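Local coordinates for mutT/nudix family protein (Listeria innocua, PDB 3I9X) that probably acts as a hydrolase of the Nudix family, this chain covering the Nudix domain of a longer protein, at residues A[38-52]-A[143-157]. Numbering follows the deposited sequence.
Sequences KELNGKPTLHILLIK and EIGLFPMTEALELPL
H47 and P148 meet across an antiparallel strand pair with the imidazole lying flat on the proline. P148 CA sits 3.9 Å from the centroid of the H47 ring and 9° off its normal, a CH-pi contact over the centre of one face. K38 CG covers the opposite face, nearer the rim, so the ring is sandwiched. Its rotation is fixed by ND1, which donates to T45 O at 2.8 Å; the acceptor lies close to the ring plane, while ND1 stands above the carbonyl plane of T45, opposite the side used by K38 N. With CG anti to its own carbonyl carbon (chi1 -74°), H47 holds the ring over P148 N and CA. The L40 side chain crosses the proline at about a right angle, its CD2 meeting P148 CG.

On the face carrying I48, L50 and F147, packing is apolar. I48 CG2 presses on A152 CB at 3.4 Å, tighter than usual for two carbons, and M149 SD flanks the same methyl. L50 and L155 approach tip to tip, CD1 to CD1 at 3.7 Å, and L155 CD1 also rests over the centre of the F147 ring. On the other face, L49 CD1 meets I144 CG2 at 3.6 Å.

Paired backbone bonds join I48 with F147 and L50 with G145; K52 N to E143 O, 2.7 Å and 175° at the hydrogen, is nearly straight. Beyond the N-cap residue P148, M149 N makes a weak bond to L46 O.

Strand 144-148 thus borders strand 43-52 in the Nudix sheet, whose strand 27-40 bonds to H47 and L49. W69 of strand 69-75 meets F147 edge-to-face. Helix 161-177 packs on L46, I48 and M149, and helix 129-137 on I144 and L146, its E133 salt-bridged to K38; the two helices lie against opposite faces of this strand pair, consistent with the alpha/beta/alpha sandwich of the Nudix fold.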
loop_
_atom_site.group_PDB
_atom_site.type_symbol
_atom_site.label_atom_id
_atom_site.label_comp_id
_atom_site.label_asym_id
_atom_site.label_seq_id
_atom_site.Cartn_x
_atom_site.Cartn_y
_atom_site.Cartn_z
ATOM N N LYS A 38 -2.331 -25.049 12.873
ATOM C CA LYS A 38 -2.911 -26.128 13.661
ATOM C C LYS A 38 -2.719 -27.453 12.956
ATOM O O LYS A 38 -2.364 -27.499 11.762
ATOM C CB LYS A 38 -4.398 -25.889 13.967
ATOM C CG LYS A 38 -5.350 -26.033 12.781
ATOM C CD LYS A 38 -6.819 -25.775 13.191
ATOM C CE LYS A 38 -7.815 -26.817 12.644
ATOM N NZ LYS A 38 -8.845 -27.155 13.657
ATOM N N GLU A 39 -2.994 -28.526 13.686
ATOM C CA GLU A 39 -2.627 -29.860 13.216
ATOM C C GLU A 39 -3.648 -30.397 12.233
ATOM O O GLU A 39 -4.850 -30.433 12.494
ATOM C CB GLU A 39 -2.421 -30.832 14.388
ATOM C CG GLU A 39 -1.414 -30.308 15.428
ATOM C CD GLU A 39 -0.101 -31.083 15.465
ATOM O OE1 GLU A 39 -0.147 -32.342 15.595
ATOM O OE2 GLU A 39 0.970 -30.420 15.403
ATOM N N LEU A 40 -3.146 -30.795 11.082
ATOM C CA LEU A 40 -3.939 -31.528 10.115
ATOM C C LEU A 40 -3.184 -32.836 9.855
ATOM O O LEU A 40 -2.027 -32.807 9.434
ATOM C CB LEU A 40 -4.094 -30.708 8.836
ATOM C CG LEU A 40 -4.859 -31.364 7.696
ATOM C CD1 LEU A 40 -6.330 -31.457 8.030
ATOM C CD2 LEU A 40 -4.626 -30.601 6.417
ATOM N N ASN A 41 -3.835 -33.962 10.136
ATOM C CA ASN A 41 -3.209 -35.296 10.051
ATOM C C ASN A 41 -1.902 -35.301 10.868
ATOM O O ASN A 41 -0.815 -35.647 10.367
ATOM C CB ASN A 41 -2.985 -35.689 8.578
ATOM C CG ASN A 41 -4.264 -35.554 7.723
ATOM O OD1 ASN A 41 -5.354 -35.972 8.136
ATOM N ND2 ASN A 41 -4.128 -34.958 6.532
ATOM N N GLY A 42 -2.010 -34.824 12.113
ATOM C CA GLY A 42 -0.862 -34.711 13.018
ATOM C C GLY A 42 0.315 -33.888 12.525
ATOM O O GLY A 42 1.421 -34.022 13.059
ATOM N N LYS A 43 0.099 -33.025 11.527
ATOM C CA LYS A 43 1.140 -32.088 11.066
ATOM C C LYS A 43 0.703 -30.605 11.166
ATOM O O LYS A 43 -0.408 -30.244 10.732
ATOM C CB LYS A 43 1.558 -32.421 9.632
ATOM C CG LYS A 43 3.002 -32.016 9.285
ATOM C CD LYS A 43 3.401 -32.430 7.836
ATOM C CE LYS A 43 3.317 -31.262 6.841
ATOM N NZ LYS A 43 4.402 -31.334 5.789
ATOM N N PRO A 44 1.575 -29.746 11.749
ATOM C CA PRO A 44 1.250 -28.309 11.871
ATOM C C PRO A 44 1.091 -27.650 10.515
ATOM O O PRO A 44 2.036 -27.594 9.732
ATOM C CB PRO A 44 2.431 -27.705 12.637
ATOM C CG PRO A 44 3.527 -28.785 12.680
ATOM C CD PRO A 44 2.875 -30.106 12.355
ATOM N N THR A 45 -0.120 -27.163 10.245
ATOM C CA THR A 45 -0.450 -26.630 8.924
ATOM C C THR A 45 -1.077 -25.221 9.025
ATOM O O THR A 45 -1.904 -24.935 9.907
ATOM C CB THR A 45 -1.381 -27.624 8.155
ATOM O OG1 THR A 45 -0.734 -28.903 8.085
ATOM C CG2 THR A 45 -1.714 -27.132 6.712
ATOM N N LEU A 46 -0.646 -24.359 8.115
ATOM C CA LEU A 46 -1.128 -22.986 8.023
ATOM C C LEU A 46 -2.564 -23.048 7.570
ATOM O O LEU A 46 -2.851 -23.690 6.574
ATOM C CB LEU A 46 -0.302 -22.210 6.996
ATOM C CG LEU A 46 -0.540 -20.686 7.012
ATOM C CD1 LEU A 46 0.131 -20.083 8.258
ATOM C CD2 LEU A 46 -0.013 -20.012 5.737
ATOM N N HIS A 47 -3.458 -22.446 8.346
ATOM C CA HIS A 47 -4.877 -22.316 7.983
ATOM C C HIS A 47 -5.282 -20.860 7.817
ATOM O O HIS A 47 -4.723 -19.969 8.486
ATOM C CB HIS A 47 -5.767 -22.917 9.077
ATOM C CG HIS A 47 -5.776 -24.411 9.119
ATOM N ND1 HIS A 47 -4.626 -25.161 9.257
ATOM C CD2 HIS A 47 -6.802 -25.299 9.031
ATOM C CE1 HIS A 47 -4.948 -26.445 9.263
ATOM N NE2 HIS A 47 -6.262 -26.558 9.134
ATOM N N ILE A 48 -6.324 -20.625 7.004
ATOM C CA ILE A 48 -6.875 -19.299 6.778
ATOM C C ILE A 48 -8.388 -19.234 7.025
ATOM O O ILE A 48 -9.123 -20.171 6.665
ATOM C CB ILE A 48 -6.494 -18.800 5.372
ATOM C CG1 ILE A 48 -7.043 -17.420 5.138
ATOM C CG2 ILE A 48 -6.977 -19.779 4.245
ATOM C CD1 ILE A 48 -6.522 -16.730 3.893
ATOM N N LEU A 49 -8.845 -18.150 7.676
ATOM C CA LEU A 49 -10.269 -17.870 7.823
ATOM C C LEU A 49 -10.854 -17.149 6.598
ATOM O O LEU A 49 -10.407 -16.067 6.192
ATOM C CB LEU A 49 -10.573 -17.018 9.045
ATOM C CG LEU A 49 -12.038 -17.059 9.479
ATOM C CD1 LEU A 49 -12.391 -18.361 10.242
ATOM C CD2 LEU A 49 -12.443 -15.833 10.377
ATOM N N LEU A 50 -11.914 -17.716 6.042
ATOM C CA LEU A 50 -12.571 -17.114 4.890
ATOM C C LEU A 50 -14.068 -17.123 5.072
ATOM O O LEU A 50 -14.597 -17.944 5.817
ATOM C CB LEU A 50 -12.205 -17.849 3.633
ATOM C CG LEU A 50 -10.761 -17.879 3.205
ATOM C CD1 LEU A 50 -10.601 -18.920 2.003
ATOM C CD2 LEU A 50 -10.269 -16.505 2.832
ATOM N N ILE A 51 -14.719 -16.186 4.380
ATOM C CA ILE A 51 -16.118 -15.911 4.550
ATOM C C ILE A 51 -16.825 -15.977 3.171
ATOM O O ILE A 51 -16.492 -15.259 2.205
ATOM C CB ILE A 51 -16.320 -14.533 5.180
ATOM C CG1 ILE A 51 -15.546 -14.419 6.524
ATOM C CG2 ILE A 51 -17.819 -14.228 5.368
ATOM C CD1 ILE A 51 -15.735 -13.073 7.213
ATOM N N LYS A 52 -17.811 -16.856 3.068
ATOM C CA LYS A 52 -18.489 -17.026 1.755
ATOM C C LYS A 52 -19.431 -15.860 1.552
ATOM O O LYS A 52 -20.214 -15.543 2.433
ATOM C CB LYS A 52 -19.236 -18.327 1.738
ATOM C CG LYS A 52 -19.871 -18.742 0.406
ATOM C CD LYS A 52 -20.743 -19.965 0.655
ATOM C CE LYS A 52 -20.341 -21.150 -0.202
ATOM N NZ LYS A 52 -20.943 -22.401 0.344
ATOM N N GLU A 143 -21.285 -20.254 6.412
ATOM C CA GLU A 143 -20.817 -19.043 5.795
ATOM C C GLU A 143 -19.279 -18.835 6.049
ATOM O O GLU A 143 -18.604 -18.178 5.265
ATOM C CB GLU A 143 -21.628 -17.936 6.492
ATOM C CG GLU A 143 -21.747 -16.595 5.828
ATOM C CD GLU A 143 -22.188 -15.475 6.829
ATOM O OE1 GLU A 143 -21.551 -14.392 6.827
ATOM O OE2 GLU A 143 -23.154 -15.690 7.620
ATOM N N ILE A 144 -18.746 -19.416 7.139
ATOM C CA ILE A 144 -17.349 -19.202 7.569
ATOM C C ILE A 144 -16.567 -20.482 7.687
ATOM O O ILE A 144 -16.997 -21.396 8.356
ATOM C CB ILE A 144 -17.313 -18.524 8.943
ATOM C CG1 ILE A 144 -18.170 -17.253 8.885
ATOM C CG2 ILE A 144 -15.855 -18.248 9.367
ATOM C CD1 ILE A 144 -18.117 -16.410 10.112
ATOM N N GLY A 145 -15.395 -20.555 7.058
ATOM C CA GLY A 145 -14.548 -21.726 7.182
ATOM C C GLY A 145 -13.101 -21.413 7.552
ATOM O O GLY A 145 -12.561 -20.357 7.212
ATOM N N LEU A 146 -12.475 -22.356 8.256
ATOM C CA LEU A 146 -11.063 -22.286 8.569
ATOM C C LEU A 146 -10.373 -23.334 7.733
ATOM O O LEU A 146 -10.468 -24.525 8.046
ATOM C CB LEU A 146 -10.866 -22.496 10.061
ATOM C CG LEU A 146 -9.473 -22.323 10.652
ATOM C CD1 LEU A 146 -8.762 -20.910 10.377
ATOM C CD2 LEU A 146 -9.615 -22.608 12.171
ATOM N N PHE A 147 -9.705 -22.908 6.659
ATOM C CA PHE A 147 -9.184 -23.832 5.645
ATOM C C PHE A 147 -7.667 -23.965 5.723
ATOM O O PHE A 147 -6.963 -22.956 5.832
ATOM C CB PHE A 147 -9.521 -23.364 4.197
ATOM C CG PHE A 147 -10.998 -23.316 3.878
ATOM C CD1 PHE A 147 -11.659 -24.441 3.380
ATOM C CD2 PHE A 147 -11.728 -22.159 4.088
ATOM C CE1 PHE A 147 -13.020 -24.397 3.101
ATOM C CE2 PHE A 147 -13.080 -22.098 3.792
ATOM C CZ PHE A 147 -13.734 -23.220 3.304
ATOM N N PRO A 148 -7.159 -25.192 5.531
ATOM C CA PRO A 148 -5.743 -25.341 5.260
ATOM C C PRO A 148 -5.460 -24.505 4.047
ATOM O O PRO A 148 -6.350 -24.332 3.218
ATOM C CB PRO A 148 -5.568 -26.837 4.948
ATOM C CG PRO A 148 -6.810 -27.505 5.364
ATOM C CD PRO A 148 -7.904 -26.465 5.362
ATOM N N MET A 149 -4.270 -23.953 3.938
ATOM C CA MET A 149 -4.085 -22.907 2.942
ATOM C C MET A 149 -4.072 -23.520 1.563
ATOM O O MET A 149 -4.569 -22.914 0.622
ATOM C CB MET A 149 -2.841 -22.052 3.195
ATOM C CG MET A 149 -2.519 -21.065 2.069
ATOM S SD MET A 149 -3.536 -19.570 1.981
ATOM C CE MET A 149 -2.636 -18.592 3.261
ATOM N N THR A 150 -3.573 -24.747 1.439
ATOM C CA THR A 150 -3.534 -25.399 0.129
ATOM C C THR A 150 -4.948 -25.690 -0.415
ATOM O O THR A 150 -5.173 -25.532 -1.597
ATOM C CB THR A 150 -2.653 -26.662 0.127
ATOM O OG1 THR A 150 -3.225 -27.647 0.992
ATOM C CG2 THR A 150 -1.220 -26.321 0.568
ATOM N N GLU A 151 -5.883 -26.067 0.453
ATOM C CA GLU A 151 -7.309 -26.200 0.116
ATOM C C GLU A 151 -7.976 -24.833 -0.199
ATOM O O GLU A 151 -8.769 -24.717 -1.158
ATOM C CB GLU A 151 -8.044 -26.892 1.272
ATOM C CG GLU A 151 -9.517 -27.275 0.988
ATOM C CD GLU A 151 -10.252 -27.909 2.183
ATOM O OE1 GLU A 151 -11.525 -27.835 2.220
ATOM O OE2 GLU A 151 -9.565 -28.486 3.066
ATOM N N ALA A 152 -7.639 -23.807 0.589
ATOM C CA ALA A 152 -8.179 -22.461 0.363
ATOM C C ALA A 152 -7.808 -21.961 -1.017
ATOM O O ALA A 152 -8.617 -21.325 -1.690
ATOM C CB ALA A 152 -7.728 -21.482 1.433
ATOM N N LEU A 153 -6.602 -22.262 -1.456
ATOM C CA LEU A 153 -6.179 -21.858 -2.793
ATOM C C LEU A 153 -7.010 -22.478 -3.945
ATOM O O LEU A 153 -6.906 -22.012 -5.084
ATOM C CB LEU A 153 -4.699 -22.183 -3.034
ATOM C CG LEU A 153 -3.673 -21.359 -2.236
ATOM C CD1 LEU A 153 -2.257 -21.949 -2.432
ATOM C CD2 LEU A 153 -3.712 -19.878 -2.642
ATOM N N GLU A 154 -7.814 -23.503 -3.665
ATOM C CA GLU A 154 -8.590 -24.153 -4.719
ATOM C C GLU A 154 -10.053 -23.799 -4.676
ATOM O O GLU A 154 -10.810 -24.233 -5.531
ATOM C CB GLU A 154 -8.449 -25.672 -4.601
ATOM C CG GLU A 154 -6.995 -26.126 -4.578
ATOM C CD GLU A 154 -6.753 -27.246 -5.558
ATOM O OE1 GLU A 154 -7.191 -27.082 -6.737
ATOM O OE2 GLU A 154 -6.135 -28.271 -5.159
ATOM N N LEU A 155 -10.461 -23.058 -3.647
ATOM C CA LEU A 155 -11.811 -22.577 -3.536
ATOM C C LEU A 155 -12.182 -21.591 -4.667
ATOM O O LEU A 155 -11.309 -20.946 -5.277
ATOM C CB LEU A 155 -12.034 -21.903 -2.151
ATOM C CG LEU A 155 -12.034 -22.782 -0.888
ATOM C CD1 LEU A 155 -12.079 -21.869 0.364
ATOM C CD2 LEU A 155 -13.221 -23.823 -0.849
ATOM N N PRO A 156 -13.488 -21.463 -4.937
ATOM C CA PRO A 156 -13.964 -20.340 -5.716
ATOM C C PRO A 156 -13.887 -19.044 -4.896
ATOM O O PRO A 156 -14.691 -18.854 -3.973
ATOM C CB PRO A 156 -15.418 -20.707 -6.039
ATOM C CG PRO A 156 -15.829 -21.673 -4.949
ATOM C CD PRO A 156 -14.580 -22.303 -4.398
ATOM N N LEU A 157 -12.914 -18.185 -5.244
ATOM C CA LEU A 157 -12.545 -17.009 -4.449
ATOM C C LEU A 157 -13.023 -15.699 -5.077
ATOM O O LEU A 157 -12.855 -15.488 -6.271
ATOM C CB LEU A 157 -11.022 -16.975 -4.258
ATOM C CG LEU A 157 -10.408 -17.980 -3.263
ATOM C CD1 LEU A 157 -8.927 -18.093 -3.442
ATOM C CD2 LEU A 157 -10.717 -17.629 -1.807
#